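Local coordinates for protein glucuronan lyase A (Trichoderma reesei, PDB 2ZZJ) that probably cleaves beta-1,4-glucuronan within the chain as a polysaccharide lyase, and binds a calcium ion, at residues 53-64 / 189-200. Residues are numbered along the deposited sequence; the frame is centred on the assembly and turned at random.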
loop_
_atom_site.group_PDB
_atom_site.type_symbol
_atom_site.label_atom_id
_atom_site.label_comp_id
_atom_site.label_asym_id
_atom_site.label_seq_id
_atom_site.Cartn_x
_atom_site.Cartn_y
_atom_site.Cartn_z
ATOM N N HIS A 53 -0.650 -0.778 -12.439
ATOM C CA HIS A 53 -0.704 -1.556 -11.186
ATOM C C HIS A 53 -0.067 -2.915 -11.386
ATOM O O HIS A 53 -0.452 -3.669 -12.291
ATOM C CB HIS A 53 -2.148 -1.869 -10.799
ATOM C CG HIS A 53 -2.984 -0.693 -10.447
ATOM N ND1 HIS A 53 -3.713 0.007 -11.388
ATOM C CD2 HIS A 53 -3.303 -0.156 -9.247
ATOM C CE1 HIS A 53 -4.420 0.938 -10.785
ATOM N NE2 HIS A 53 -4.194 0.861 -9.485
ATOM N N SER A 54 0.879 -3.267 -10.524
ATOM C CA SER A 54 1.320 -4.671 -10.408
ATOM C C SER A 54 1.147 -5.039 -8.925
ATOM O O SER A 54 1.999 -4.707 -8.106
ATOM C CB SER A 54 2.769 -4.848 -10.844
ATOM O OG SER A 54 2.919 -4.769 -12.246
ATOM N N GLU A 55 0.032 -5.685 -8.578
ATOM C CA GLU A 55 -0.388 -5.826 -7.174
ATOM C C GLU A 55 -0.958 -7.227 -6.902
ATOM O O GLU A 55 -1.369 -7.942 -7.844
ATOM C CB GLU A 55 -1.494 -4.798 -6.822
ATOM C CG GLU A 55 -1.025 -3.322 -6.731
ATOM C CD GLU A 55 -2.177 -2.344 -6.577
ATOM O OE1 GLU A 55 -3.263 -2.577 -7.187
ATOM O OE2 GLU A 55 -2.012 -1.344 -5.838
ATOM N N VAL A 56 -0.948 -7.609 -5.626
ATOM C CA VAL A 56 -1.693 -8.773 -5.171
ATOM C C VAL A 56 -2.681 -8.302 -4.129
ATOM O O VAL A 56 -2.384 -7.379 -3.359
ATOM C CB VAL A 56 -0.793 -9.870 -4.626
ATOM C CG1 VAL A 56 0.031 -10.465 -5.783
ATOM C CG2 VAL A 56 0.161 -9.297 -3.488
ATOM N N ASP A 57 -3.890 -8.893 -4.136
ATOM C CA ASP A 57 -5.000 -8.350 -3.337
ATOM C C ASP A 57 -5.363 -9.328 -2.239
ATOM O O ASP A 57 -5.483 -10.548 -2.491
ATOM C CB ASP A 57 -6.295 -8.145 -4.149
ATOM C CG ASP A 57 -6.171 -7.124 -5.273
ATOM O OD1 ASP A 57 -5.099 -6.500 -5.417
ATOM O OD2 ASP A 57 -7.174 -7.007 -6.060
ATOM N N HIS A 58 -5.536 -8.795 -1.037
ATOM C CA HIS A 58 -6.172 -9.517 0.059
ATOM C C HIS A 58 -7.493 -8.811 0.284
ATOM O O HIS A 58 -7.520 -7.720 0.821
ATOM C CB HIS A 58 -5.332 -9.448 1.333
ATOM C CG HIS A 58 -6.006 -10.032 2.537
ATOM N ND1 HIS A 58 -6.280 -11.383 2.650
ATOM C CD2 HIS A 58 -6.434 -9.464 3.688
ATOM C CE1 HIS A 58 -6.860 -11.618 3.815
ATOM N NE2 HIS A 58 -6.974 -10.473 4.460
ATOM N N ASN A 59 -8.588 -9.428 -0.149
ATOM C CA ASN A 59 -9.881 -8.714 -0.131
ATOM C C ASN A 59 -10.364 -8.209 1.212
ATOM O O ASN A 59 -10.938 -7.121 1.310
ATOM C CB ASN A 59 -10.955 -9.570 -0.824
ATOM C CG ASN A 59 -10.753 -9.635 -2.318
ATOM O OD1 ASN A 59 -10.184 -8.711 -2.909
ATOM N ND2 ASN A 59 -11.191 -10.740 -2.942
ATOM N N ARG A 60 -10.084 -8.971 2.265
ATOM C CA ARG A 60 -10.552 -8.612 3.596
ATOM C C ARG A 60 -9.532 -7.730 4.322
ATOM O O ARG A 60 -8.866 -8.167 5.265
ATOM C CB ARG A 60 -10.954 -9.872 4.405
ATOM C CG ARG A 60 -12.170 -10.644 3.772
ATOM C CD ARG A 60 -12.774 -11.780 4.659
ATOM N NE ARG A 60 -13.601 -12.727 3.880
ATOM C CZ ARG A 60 -14.938 -12.656 3.767
ATOM N NH1 ARG A 60 -15.620 -11.675 4.372
ATOM N NH2 ARG A 60 -15.606 -13.561 3.047
ATOM N N GLY A 61 -9.396 -6.484 3.865
ATOM C CA GLY A 61 -8.448 -5.541 4.463
ATOM C C GLY A 61 -8.937 -4.941 5.755
ATOM O O GLY A 61 -8.343 -5.141 6.805
ATOM N N TYR A 62 -10.016 -4.154 5.701
ATOM C CA TYR A 62 -10.638 -3.691 6.929
ATOM C C TYR A 62 -12.085 -3.304 6.675
ATOM O O TYR A 62 -12.499 -3.199 5.513
ATOM C CB TYR A 62 -9.884 -2.523 7.550
ATOM C CG TYR A 62 -10.024 -1.180 6.861
ATOM C CD1 TYR A 62 -9.043 -0.721 5.978
ATOM C CD2 TYR A 62 -11.088 -0.337 7.146
ATOM C CE1 TYR A 62 -9.159 0.532 5.352
ATOM C CE2 TYR A 62 -11.216 0.928 6.519
ATOM C CZ TYR A 62 -10.255 1.355 5.623
ATOM O OH TYR A 62 -10.365 2.598 4.988
ATOM N N GLN A 63 -12.800 -3.113 7.781
ATOM C CA GLN A 63 -14.112 -2.466 7.817
ATOM C C GLN A 63 -14.084 -1.517 8.993
ATOM O O GLN A 63 -13.496 -1.825 10.019
ATOM C CB GLN A 63 -15.172 -3.538 8.039
ATOM C CG GLN A 63 -16.586 -3.064 7.910
ATOM C CD GLN A 63 -17.563 -4.225 7.926
ATOM O OE1 GLN A 63 -17.170 -5.401 8.015
ATOM N NE2 GLN A 63 -18.835 -3.908 7.816
ATOM N N ARG A 64 -14.674 -0.330 8.844
ATOM C CA ARG A 64 -14.738 0.642 9.926
ATOM C C ARG A 64 -15.272 0.018 11.225
ATOM O O ARG A 64 -16.112 -0.872 11.182
ATOM C CB ARG A 64 -15.611 1.792 9.453
ATOM C CG ARG A 64 -16.227 2.633 10.484
ATOM C CD ARG A 64 -17.664 2.775 10.051
ATOM N NE ARG A 64 -18.168 4.112 10.237
ATOM C CZ ARG A 64 -19.411 4.486 9.955
ATOM N NH1 ARG A 64 -20.289 3.624 9.462
ATOM N NH2 ARG A 64 -19.757 5.736 10.171
ATOM N N ASP A 189 -18.714 5.103 6.382
ATOM C CA ASP A 189 -19.564 3.963 5.992
ATOM C C ASP A 189 -18.960 2.579 6.373
ATOM O O ASP A 189 -17.927 2.518 7.050
ATOM C CB ASP A 189 -19.955 4.010 4.508
ATOM C CG ASP A 189 -18.791 3.706 3.575
ATOM O OD1 ASP A 189 -17.810 3.016 4.000
ATOM O OD2 ASP A 189 -18.876 4.131 2.393
ATOM N N ASP A 190 -19.594 1.497 5.926
ATOM C CA ASP A 190 -19.192 0.130 6.320
ATOM C C ASP A 190 -18.693 -0.717 5.129
ATOM O O ASP A 190 -18.797 -1.943 5.127
ATOM C CB ASP A 190 -20.343 -0.593 7.043
ATOM C CG ASP A 190 -20.908 0.201 8.214
ATOM O OD1 ASP A 190 -20.147 0.829 8.982
ATOM O OD2 ASP A 190 -22.147 0.190 8.375
ATOM N N SER A 191 -18.156 -0.054 4.104
ATOM C CA SER A 191 -17.534 -0.761 2.979
ATOM C C SER A 191 -16.388 -1.632 3.535
ATOM O O SER A 191 -15.783 -1.279 4.535
ATOM C CB SER A 191 -16.941 0.240 1.964
ATOM O OG SER A 191 -17.725 1.436 1.819
ATOM N N VAL A 192 -16.121 -2.756 2.887
ATOM C CA VAL A 192 -14.948 -3.570 3.212
ATOM C C VAL A 192 -13.852 -3.185 2.212
ATOM O O VAL A 192 -14.035 -3.308 1.012
ATOM C CB VAL A 192 -15.255 -5.080 3.172
ATOM C CG1 VAL A 192 -13.978 -5.902 3.410
ATOM C CG2 VAL A 192 -16.316 -5.434 4.222
ATOM N N PHE A 193 -12.745 -2.671 2.738
ATOM C CA PHE A 193 -11.605 -2.220 1.915
ATOM C C PHE A 193 -10.636 -3.374 1.740
ATOM O O PHE A 193 -10.320 -4.071 2.727
ATOM C CB PHE A 193 -10.885 -1.123 2.649
ATOM C CG PHE A 193 -11.539 0.236 2.533
ATOM C CD1 PHE A 193 -11.047 1.171 1.620
ATOM C CD2 PHE A 193 -12.640 0.589 3.345
ATOM C CE1 PHE A 193 -11.627 2.445 1.521
ATOM C CE2 PHE A 193 -13.230 1.871 3.264
ATOM C CZ PHE A 193 -12.739 2.792 2.351
ATOM N N GLN A 194 -10.151 -3.563 0.516
ATOM C CA GLN A 194 -9.108 -4.544 0.237
ATOM C C GLN A 194 -7.788 -4.008 0.774
ATOM O O GLN A 194 -7.615 -2.802 0.913
ATOM C CB GLN A 194 -8.941 -4.749 -1.259
ATOM C CG GLN A 194 -10.220 -5.008 -2.034
ATOM C CD GLN A 194 -9.948 -5.101 -3.489
ATOM O OE1 GLN A 194 -8.962 -4.551 -3.987
ATOM N NE2 GLN A 194 -10.825 -5.799 -4.213
ATOM N N PHE A 195 -6.867 -4.920 1.085
ATOM C CA PHE A 195 -5.493 -4.540 1.407
ATOM C C PHE A 195 -4.675 -5.074 0.245
ATOM O O PHE A 195 -4.651 -6.293 -0.008
ATOM C CB PHE A 195 -5.074 -5.185 2.719
ATOM C CG PHE A 195 -3.628 -4.963 3.068
ATOM C CD1 PHE A 195 -3.031 -3.708 2.890
ATOM C CD2 PHE A 195 -2.859 -6.026 3.563
ATOM C CE1 PHE A 195 -1.673 -3.482 3.230
ATOM C CE2 PHE A 195 -1.475 -5.819 3.908
ATOM C CZ PHE A 195 -0.900 -4.562 3.736
ATOM N N ARG A 196 -4.042 -4.167 -0.495
ATOM C CA ARG A 196 -3.210 -4.564 -1.615
ATOM C C ARG A 196 -1.748 -4.230 -1.339
ATOM O O ARG A 196 -1.434 -3.156 -0.762
ATOM C CB ARG A 196 -3.610 -3.821 -2.878
ATOM C CG ARG A 196 -5.072 -3.997 -3.261
ATOM C CD ARG A 196 -5.251 -3.359 -4.593
ATOM N NE ARG A 196 -6.638 -3.442 -5.038
ATOM C CZ ARG A 196 -7.093 -2.800 -6.109
ATOM N NH1 ARG A 196 -6.268 -2.035 -6.845
ATOM N NH2 ARG A 196 -8.377 -2.914 -6.427
ATOM N N VAL A 197 -0.860 -5.133 -1.754
ATOM C CA VAL A 197 0.561 -4.764 -1.794
ATOM C C VAL A 197 1.074 -4.889 -3.225
ATOM O O VAL A 197 0.690 -5.814 -3.972
ATOM C CB VAL A 197 1.475 -5.511 -0.741
ATOM C CG1 VAL A 197 0.983 -5.288 0.708
ATOM C CG2 VAL A 197 1.654 -7.003 -1.088
ATOM N N GLY A 198 1.935 -3.965 -3.630
ATOM C CA GLY A 198 2.496 -4.051 -4.963
ATOM C C GLY A 198 2.860 -2.710 -5.557
ATOM O O GLY A 198 2.483 -1.654 -5.026
ATOM N N LEU A 199 3.581 -2.781 -6.670
ATOM C CA LEU A 199 4.095 -1.569 -7.324
ATOM C C LEU A 199 2.978 -0.989 -8.173
ATOM O O LEU A 199 2.519 -1.631 -9.144
ATOM C CB LEU A 199 5.307 -1.926 -8.192
ATOM C CG LEU A 199 5.858 -0.760 -9.051
ATOM C CD1 LEU A 199 6.273 0.478 -8.181
ATOM C CD2 LEU A 199 7.023 -1.288 -9.827
ATOM N N TYR A 200 2.560 0.216 -7.817
ATOM C CA TYR A 200 1.543 0.958 -8.556
ATOM C C TYR A 200 2.117 2.304 -8.965
ATOM O O TYR A 200 2.281 3.217 -8.144
ATOM C CB TYR A 200 0.261 1.074 -7.714
ATOM C CG TYR A 200 -0.777 2.062 -8.230
ATOM C CD1 TYR A 200 -0.986 2.226 -9.602
ATOM C CD2 TYR A 200 -1.601 2.761 -7.350
ATOM C CE1 TYR A 200 -1.962 3.111 -10.084
ATOM C CE2 TYR A 200 -2.571 3.673 -7.818
ATOM C CZ TYR A 200 -2.748 3.813 -9.189
ATOM O OH TYR A 200 -3.688 4.690 -9.683
HETATM O O HOH W 1 0.130 -0.291 -4.483
HETATM O O HOH W 2 -13.244 -6.218 0.020
HETATM O O HOH W 3 -15.903 0.876 6.433
#
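Asp189 lays its backbone N over the face of the Arg64 guanidinium, and just before the strand Asp190 OD1 accepts from Arg64 NH1 in a salt bridge of 2.8 Å, in the guanidinium plane but above the carboxylate plane. The carbonyl O of Phe193 accepts from Tyr62 N and, weakly, from Gly61 N, a classic beta bulge that shifts the register. Tyr62, its CG wedged between backbone N and carbonyl carbon (chi1 74°), lays its ring nearly parallel to that of Phe193 but slid along it, putting its OH, hydrogen-bonded to Thr186 and Ser109, over the Phe193 ring centre. Gln194 OE1 accepts from both NE and NH2 of Arg196, side-on, leaving NH1 to reach the syn side of Glu55 OE1 at 3.1 Å, while Gln91 holds OE2; Asp57 OD1 adds charge from outside the guanidinium plane. Replacing Arg196 by an alanine is likely to strip Gln194 OE1 of both donors and leave Arg17 as the remaining positive partner of the buried Glu55 and Asp57. Val197 meets Val56 through their CG2 atoms, 3.6 Å apart, on the face that also carries Phe193 and Phe195, opposite Arg196. Gly198 packs where a CB would strike Ser54 O. Finally Tyr200 stacks offset on His53, centroids 3.7 Å apart and planes at 9°. Such a bulged antiparallel pair, flanked by strands 15-18 and 86-95, belongs to one sheet of the beta-jelly roll.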